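L-lysine 6-oxidase (Marinomonas mediterranea, PDB 3WEU) oxidises the epsilon-amino group of L-lysine with a cysteine tryptophylquinone cofactor, releasing the hydrogen peroxide that makes it antibacterial. Local coordinates at residues L106-D111 with D396-K401; Q348-V353 with Y357-Q362. All coordinates share one frame; numbering follows the deposited sequence.

Contacts 1 and 2 lie side by side, with their centres about 11 Å apart, on the same side of the chain's centre, and contact 2 falls within the sequence that contact 1 brings together. Segment 357-362 is joined to segment 396-401 at two points: Tyr357 OH lies 2.6 Å from Asn397 O and Gln362 OE1 lies 2.8 Å from Lys401 N, both probable hydrogen bonds. In addition, the side chain of Lys352 touches Tyr108, so 348-353 also meets 106-111. Neither contact contains Cys516 or Trp581, the pair that forms the quinone cofactor; the sulfate and the ethanediol beside them probably come from the crystallisation liquor.

Contact 1 (L106-D111 with D396-K401); sequences LLYGRD and DNVVEK. With SO4 (sulfate ion), chain E.
Tyr108 and Val398 carry almost all of this small, buried contact, and Glu400 adds a polar fringe. The isopropyl group of Val398 meets one side of the phenol ring at an oblique angle: its CG1 comes to 3.4 Å from Tyr108 CE2, while CG2 lies 3.9 Å from Tyr108 CD2. With CG1 anti to the backbone N (chi1 176°), both methyls of the valine are presented to the ring, and the branched side chain fills the place with compact apolar bulk. A tyrosine suits the other side because it joins a ring that can pack on methyls to a hydroxyl that can be hydrated. That hydroxyl does not reach the acid directly, since Tyr108 OH is 4.1 Å from Glu400 OE1. A water in the ring plane closes the gap, lying 2.7 Å from Tyr108 OH and donating to Glu400 OE1 at 2.7 Å. The carboxylate is turned 53° from the ring, and its other oxygen, OE2, accepts from Ser383 N, so both oxygens of the acid have partners. Beyond the contact, Arg110 NH2 holds O2 of a sulfate ion at 3.0 Å, at the edge of the guanidinium. With no direct hydrogen bond between the segments, their union rests on apolar contact and on one water that links the phenol to the acid.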
loop_
_atom_site.group_PDB
_atom_site.type_symbol
_atom_site.label_atom_id
_atom_site.label_comp_id
_atom_site.label_asym_id
_atom_site.label_seq_id
_atom_site.Cartn_x
_atom_site.Cartn_y
_atom_site.Cartn_z
ATOM N N LEU A 106 5.502 13.739 -33.457
ATOM C CA LEU A 106 5.600 14.933 -34.310
ATOM C C LEU A 106 4.970 14.745 -35.666
ATOM O O LEU A 106 4.833 15.693 -36.443
ATOM C CB LEU A 106 7.060 15.405 -34.419
ATOM C CG LEU A 106 7.646 15.905 -33.120
ATOM C CD1 LEU A 106 9.127 16.114 -33.110
ATOM C CD2 LEU A 106 6.968 17.195 -32.766
ATOM N N LEU A 107 4.542 13.516 -35.969
ATOM C CA LEU A 107 3.752 13.310 -37.120
ATOM C C LEU A 107 2.430 14.038 -37.055
ATOM O O LEU A 107 1.820 14.238 -38.106
ATOM C CB LEU A 107 3.518 11.825 -37.424
ATOM C CG LEU A 107 4.838 11.095 -37.730
ATOM C CD1 LEU A 107 4.602 9.585 -37.672
ATOM C CD2 LEU A 107 5.363 11.491 -39.069
ATOM N N TYR A 108 1.983 14.397 -35.871
ATOM C CA TYR A 108 0.725 15.154 -35.708
ATOM C C TYR A 108 0.967 16.692 -35.635
ATOM O O TYR A 108 0.053 17.482 -35.323
ATOM C CB TYR A 108 -0.019 14.699 -34.439
ATOM C CG TYR A 108 -0.511 13.267 -34.562
ATOM C CD1 TYR A 108 0.368 12.193 -34.341
ATOM C CD2 TYR A 108 -1.796 12.989 -34.934
ATOM C CE1 TYR A 108 -0.073 10.901 -34.434
ATOM C CE2 TYR A 108 -2.223 11.699 -35.118
ATOM C CZ TYR A 108 -1.356 10.662 -34.849
ATOM O OH TYR A 108 -1.754 9.368 -35.050
ATOM N N GLY A 109 2.197 17.079 -35.877
ATOM C CA GLY A 109 2.579 18.479 -35.869
ATOM C C GLY A 109 3.255 18.930 -34.616
ATOM O O GLY A 109 3.275 18.257 -33.578
ATOM N N ARG A 110 3.883 20.098 -34.703
ATOM C CA ARG A 110 4.641 20.601 -33.572
ATOM C C ARG A 110 3.808 20.875 -32.382
ATOM O O ARG A 110 4.297 20.892 -31.276
ATOM C CB ARG A 110 5.431 21.843 -33.971
ATOM C CG ARG A 110 6.676 21.466 -34.757
ATOM C CD ARG A 110 7.416 22.674 -35.314
ATOM N NE ARG A 110 6.558 23.345 -36.278
ATOM C CZ ARG A 110 6.845 24.514 -36.829
ATOM N NH1 ARG A 110 7.992 25.137 -36.522
ATOM N NH2 ARG A 110 5.987 25.046 -37.687
ATOM N N ASP A 111 2.520 21.125 -32.581
ATOM C CA ASP A 111 1.662 21.392 -31.450
ATOM C C ASP A 111 1.421 20.143 -30.616
ATOM O O ASP A 111 0.800 20.230 -29.578
ATOM C CB ASP A 111 0.327 21.978 -31.925
ATOM C CG ASP A 111 0.437 23.463 -32.269
ATOM O OD1 ASP A 111 1.484 24.102 -31.980
ATOM O OD2 ASP A 111 -0.496 23.935 -32.864
ATOM N N ASP A 396 -7.438 18.778 -26.840
ATOM C CA ASP A 396 -7.316 18.240 -28.162
ATOM C C ASP A 396 -6.289 17.062 -28.249
ATOM O O ASP A 396 -5.603 16.895 -29.240
ATOM C CB ASP A 396 -6.985 19.303 -29.170
ATOM C CG ASP A 396 -5.740 20.026 -28.861
ATOM O OD1 ASP A 396 -5.058 19.694 -27.884
ATOM O OD2 ASP A 396 -5.498 20.989 -29.598
ATOM N N ASN A 397 -6.229 16.289 -27.173
ATOM C CA ASN A 397 -5.413 15.069 -27.139
ATOM C C ASN A 397 -5.830 14.156 -28.301
ATOM O O ASN A 397 -7.049 13.966 -28.556
ATOM C CB ASN A 397 -5.654 14.407 -25.818
ATOM C CG ASN A 397 -4.767 13.193 -25.611
ATOM O OD1 ASN A 397 -3.559 13.175 -25.983
ATOM N ND2 ASN A 397 -5.396 12.122 -25.094
ATOM N N VAL A 398 -4.857 13.610 -29.004
ATOM C CA VAL A 398 -5.151 12.791 -30.194
ATOM C C VAL A 398 -5.680 11.433 -29.748
ATOM O O VAL A 398 -5.048 10.756 -28.886
ATOM C CB VAL A 398 -3.908 12.611 -31.034
ATOM C CG1 VAL A 398 -4.114 11.680 -32.238
ATOM C CG2 VAL A 398 -3.449 13.988 -31.569
ATOM N N VAL A 399 -6.790 11.059 -30.371
ATOM C CA VAL A 399 -7.481 9.773 -30.123
ATOM C C VAL A 399 -7.344 8.923 -31.386
ATOM O O VAL A 399 -7.419 9.401 -32.503
ATOM C CB VAL A 399 -8.958 10.046 -29.846
ATOM C CG1 VAL A 399 -9.833 8.804 -29.836
ATOM C CG2 VAL A 399 -9.074 10.801 -28.544
ATOM N N GLU A 400 -7.138 7.617 -31.203
ATOM C CA GLU A 400 -7.201 6.696 -32.339
ATOM C C GLU A 400 -7.668 5.350 -31.794
ATOM O O GLU A 400 -6.901 4.576 -31.278
ATOM C CB GLU A 400 -5.858 6.595 -33.049
ATOM C CG GLU A 400 -5.983 5.813 -34.312
ATOM C CD GLU A 400 -4.674 5.224 -34.754
ATOM O OE1 GLU A 400 -3.978 5.932 -35.560
ATOM O OE2 GLU A 400 -4.310 4.071 -34.314
ATOM N N LYS A 401 -8.947 5.138 -31.843
ATOM C CA LYS A 401 -9.580 4.088 -31.010
ATOM C C LYS A 401 -9.345 2.690 -31.565
ATOM O O LYS A 401 -9.053 1.725 -30.783
ATOM C CB LYS A 401 -11.044 4.318 -30.943
ATOM C CG LYS A 401 -11.459 5.511 -30.116
ATOM C CD LYS A 401 -12.978 5.570 -29.995
ATOM C CE LYS A 401 -13.352 6.666 -28.982
ATOM N NZ LYS A 401 -14.814 6.594 -28.714
HETATM S S SO4 E . 3.378 21.855 -37.894
HETATM O O1 SO4 E . 1.930 21.616 -38.127
HETATM O O2 SO4 E . 3.616 23.291 -38.217
HETATM O O3 SO4 E . 3.744 21.636 -36.498
HETATM O O4 SO4 E . 4.280 20.912 -38.624
HETATM O O HOH W 1 -4.091 8.566 -36.217
#

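Contact 2 (Q348-V353 with Y357-Q362); sequences QLDNKV and YDQPQQ. With EDO (1,2-ethanediol), chain N.
Asp350 reaches from 348-353 into the turn of 357-362, and nearly every atom of its side chain finds a partner there. CB lies 3.7 Å from both Gln359 OE1 and Gln361 OE1. Next, CG rests 3.4 Å from Gln359 CB, and the carboxylate stacks on the amide of Gln359 with the planes 20° apart. At the tip, OD1 accepts from Gln361 N at 2.8 Å, while OD2 accepts from Gln362 NE2 at 2.9 Å; both donors come on the syn side, somewhat out of the carboxylate plane. Gln362 NE2 also donates to Tyr357 O, and Gln362 OE1 accepts from Lys401 N. An aspartate suits the spot because its short arm brings two acceptors to a backbone N-H and a side-chain amide of successive residues. Gln361, extended beyond CG, is long enough to return a bond: its OE1 takes Asp350 N on a lone pair, 2.9 Å away and almost straight at 174°. One residue beyond Asp350, Asn351 N donates to Gln359 OE1 at 2.8 Å. Asn351 has its CG between the backbone N and the carbonyl carbon (chi1 68°), which lets OD1 receive Val353 N while ND2 donates to Asp356 OD2. That bond from Val353 N closes an Asx turn next to Gln359, while Asp350 holds the 3-10 segment 360-362; both lie in the irregular chain between helix 336-344 and strand 381-382.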
loop_
_atom_site.group_PDB
_atom_site.type_symbol
_atom_site.label_atom_id
_atom_site.label_comp_id
_atom_site.label_asym_id
_atom_site.label_seq_id
_atom_site.Cartn_x
_atom_site.Cartn_y
_atom_site.Cartn_z
ATOM N N GLN A 348 -10.403 3.034 -43.181
ATOM C CA GLN A 348 -9.486 4.000 -43.763
ATOM C C GLN A 348 -8.661 4.593 -42.629
ATOM O O GLN A 348 -9.059 4.521 -41.442
ATOM C CB GLN A 348 -10.310 5.051 -44.520
ATOM C CG GLN A 348 -11.048 4.481 -45.727
ATOM C CD GLN A 348 -10.111 4.141 -46.890
ATOM O OE1 GLN A 348 -9.251 4.917 -47.233
ATOM N NE2 GLN A 348 -10.209 2.948 -47.413
ATOM N N LEU A 349 -7.509 5.183 -42.971
ATOM C CA LEU A 349 -6.654 5.833 -41.984
ATOM C C LEU A 349 -7.139 7.200 -41.567
ATOM O O LEU A 349 -7.572 7.944 -42.432
ATOM C CB LEU A 349 -5.196 5.990 -42.438
ATOM C CG LEU A 349 -4.357 4.700 -42.373
ATOM C CD1 LEU A 349 -4.843 3.706 -43.416
ATOM C CD2 LEU A 349 -2.881 5.013 -42.609
ATOM N N ASP A 350 -7.041 7.517 -40.277
ATOM C CA ASP A 350 -7.307 8.878 -39.836
ATOM C C ASP A 350 -6.222 9.799 -40.413
ATOM O O ASP A 350 -5.078 9.400 -40.614
ATOM C CB ASP A 350 -7.220 9.011 -38.314
ATOM C CG ASP A 350 -8.441 8.482 -37.609
ATOM O OD1 ASP A 350 -9.303 7.922 -38.299
ATOM O OD2 ASP A 350 -8.517 8.582 -36.356
ATOM N N ASN A 351 -6.570 11.069 -40.625
ATOM C CA ASN A 351 -5.527 12.060 -40.885
ATOM C C ASN A 351 -4.704 12.281 -39.583
ATOM O O ASN A 351 -4.970 11.731 -38.466
ATOM C CB ASN A 351 -6.188 13.351 -41.379
ATOM C CG ASN A 351 -6.996 14.025 -40.295
ATOM O OD1 ASN A 351 -6.691 13.867 -39.100
ATOM N ND2 ASN A 351 -8.033 14.770 -40.683
ATOM N N LYS A 352 -3.616 12.985 -39.701
ATOM C CA LYS A 352 -2.808 13.245 -38.520
ATOM C C LYS A 352 -2.963 14.706 -38.093
ATOM O O LYS A 352 -1.986 15.371 -37.760
ATOM C CB LYS A 352 -1.412 12.821 -38.744
ATOM C CG LYS A 352 -1.376 11.222 -38.650
ATOM C CD LYS A 352 0.026 10.731 -38.513
ATOM C CE LYS A 352 0.170 9.247 -38.291
ATOM N NZ LYS A 352 -0.510 8.497 -39.338
ATOM N N VAL A 353 -4.216 15.081 -37.892
ATOM C CA VAL A 353 -4.596 16.474 -37.536
ATOM C C VAL A 353 -5.043 16.480 -36.102
ATOM O O VAL A 353 -5.860 15.698 -35.718
ATOM C CB VAL A 353 -5.733 16.983 -38.402
ATOM C CG1 VAL A 353 -6.200 18.389 -37.954
ATOM C CG2 VAL A 353 -5.234 17.051 -39.831
ATOM N N TYR A 357 -11.790 14.428 -34.437
ATOM C CA TYR A 357 -12.185 13.185 -33.822
ATOM C C TYR A 357 -13.106 12.339 -34.670
ATOM O O TYR A 357 -13.028 11.082 -34.622
ATOM C CB TYR A 357 -12.811 13.462 -32.411
ATOM C CG TYR A 357 -11.802 14.071 -31.525
ATOM C CD1 TYR A 357 -10.757 13.279 -31.003
ATOM C CD2 TYR A 357 -11.754 15.461 -31.286
ATOM C CE1 TYR A 357 -9.747 13.833 -30.242
ATOM C CE2 TYR A 357 -10.757 16.014 -30.534
ATOM C CZ TYR A 357 -9.771 15.221 -30.010
ATOM O OH TYR A 357 -8.722 15.742 -29.323
ATOM N N ASP A 358 -13.938 12.972 -35.507
ATOM C CA ASP A 358 -14.902 12.219 -36.251
ATOM C C ASP A 358 -14.305 11.664 -37.524
ATOM O O ASP A 358 -14.493 12.217 -38.571
ATOM C CB ASP A 358 -16.181 13.033 -36.537
ATOM C CG ASP A 358 -17.310 12.179 -37.094
ATOM O OD1 ASP A 358 -17.268 10.925 -37.077
ATOM O OD2 ASP A 358 -18.308 12.770 -37.554
ATOM N N GLN A 359 -13.594 10.546 -37.383
ATOM C CA GLN A 359 -12.686 10.027 -38.377
ATOM C C GLN A 359 -12.883 8.531 -38.378
ATOM O O GLN A 359 -13.438 7.985 -37.426
ATOM C CB GLN A 359 -11.244 10.411 -38.011
ATOM C CG GLN A 359 -10.939 11.927 -38.280
ATOM C CD GLN A 359 -9.515 12.111 -38.706
ATOM O OE1 GLN A 359 -9.125 11.751 -39.822
ATOM N NE2 GLN A 359 -8.704 12.549 -37.773
ATOM N N PRO A 360 -12.411 7.873 -39.429
ATOM C CA PRO A 360 -12.730 6.454 -39.573
ATOM C C PRO A 360 -12.226 5.521 -38.431
ATOM O O PRO A 360 -12.861 4.472 -38.218
ATOM C CB PRO A 360 -12.074 6.054 -40.908
ATOM C CG PRO A 360 -11.687 7.364 -41.573
ATOM C CD PRO A 360 -11.688 8.434 -40.581
ATOM N N GLN A 361 -11.103 5.829 -37.790
ATOM C CA GLN A 361 -10.588 4.933 -36.727
ATOM C C GLN A 361 -11.330 5.072 -35.413
ATOM O O GLN A 361 -11.057 4.317 -34.495
ATOM C CB GLN A 361 -9.082 5.084 -36.590
ATOM C CG GLN A 361 -8.390 4.578 -37.861
ATOM C CD GLN A 361 -6.896 4.615 -37.795
ATOM O OE1 GLN A 361 -6.214 5.423 -38.488
ATOM N NE2 GLN A 361 -6.359 3.695 -37.046
ATOM N N GLN A 362 -12.308 5.996 -35.337
ATOM C CA GLN A 362 -13.229 6.088 -34.216
ATOM C C GLN A 362 -14.512 5.334 -34.439
ATOM O O GLN A 362 -15.371 5.329 -33.562
ATOM C CB GLN A 362 -13.464 7.574 -33.813
ATOM C CG GLN A 362 -12.377 8.141 -32.952
ATOM C CD GLN A 362 -10.998 8.073 -33.632
ATOM O OE1 GLN A 362 -10.183 7.202 -33.359
ATOM N NE2 GLN A 362 -10.754 8.987 -34.535
HETATM C C1 EDO N . 0.063 9.054 -43.373
HETATM O O1 EDO N . -0.105 9.664 -42.065
HETATM C C2 EDO N . 0.241 7.537 -43.368
HETATM O O2 EDO N . 0.590 7.059 -42.077
#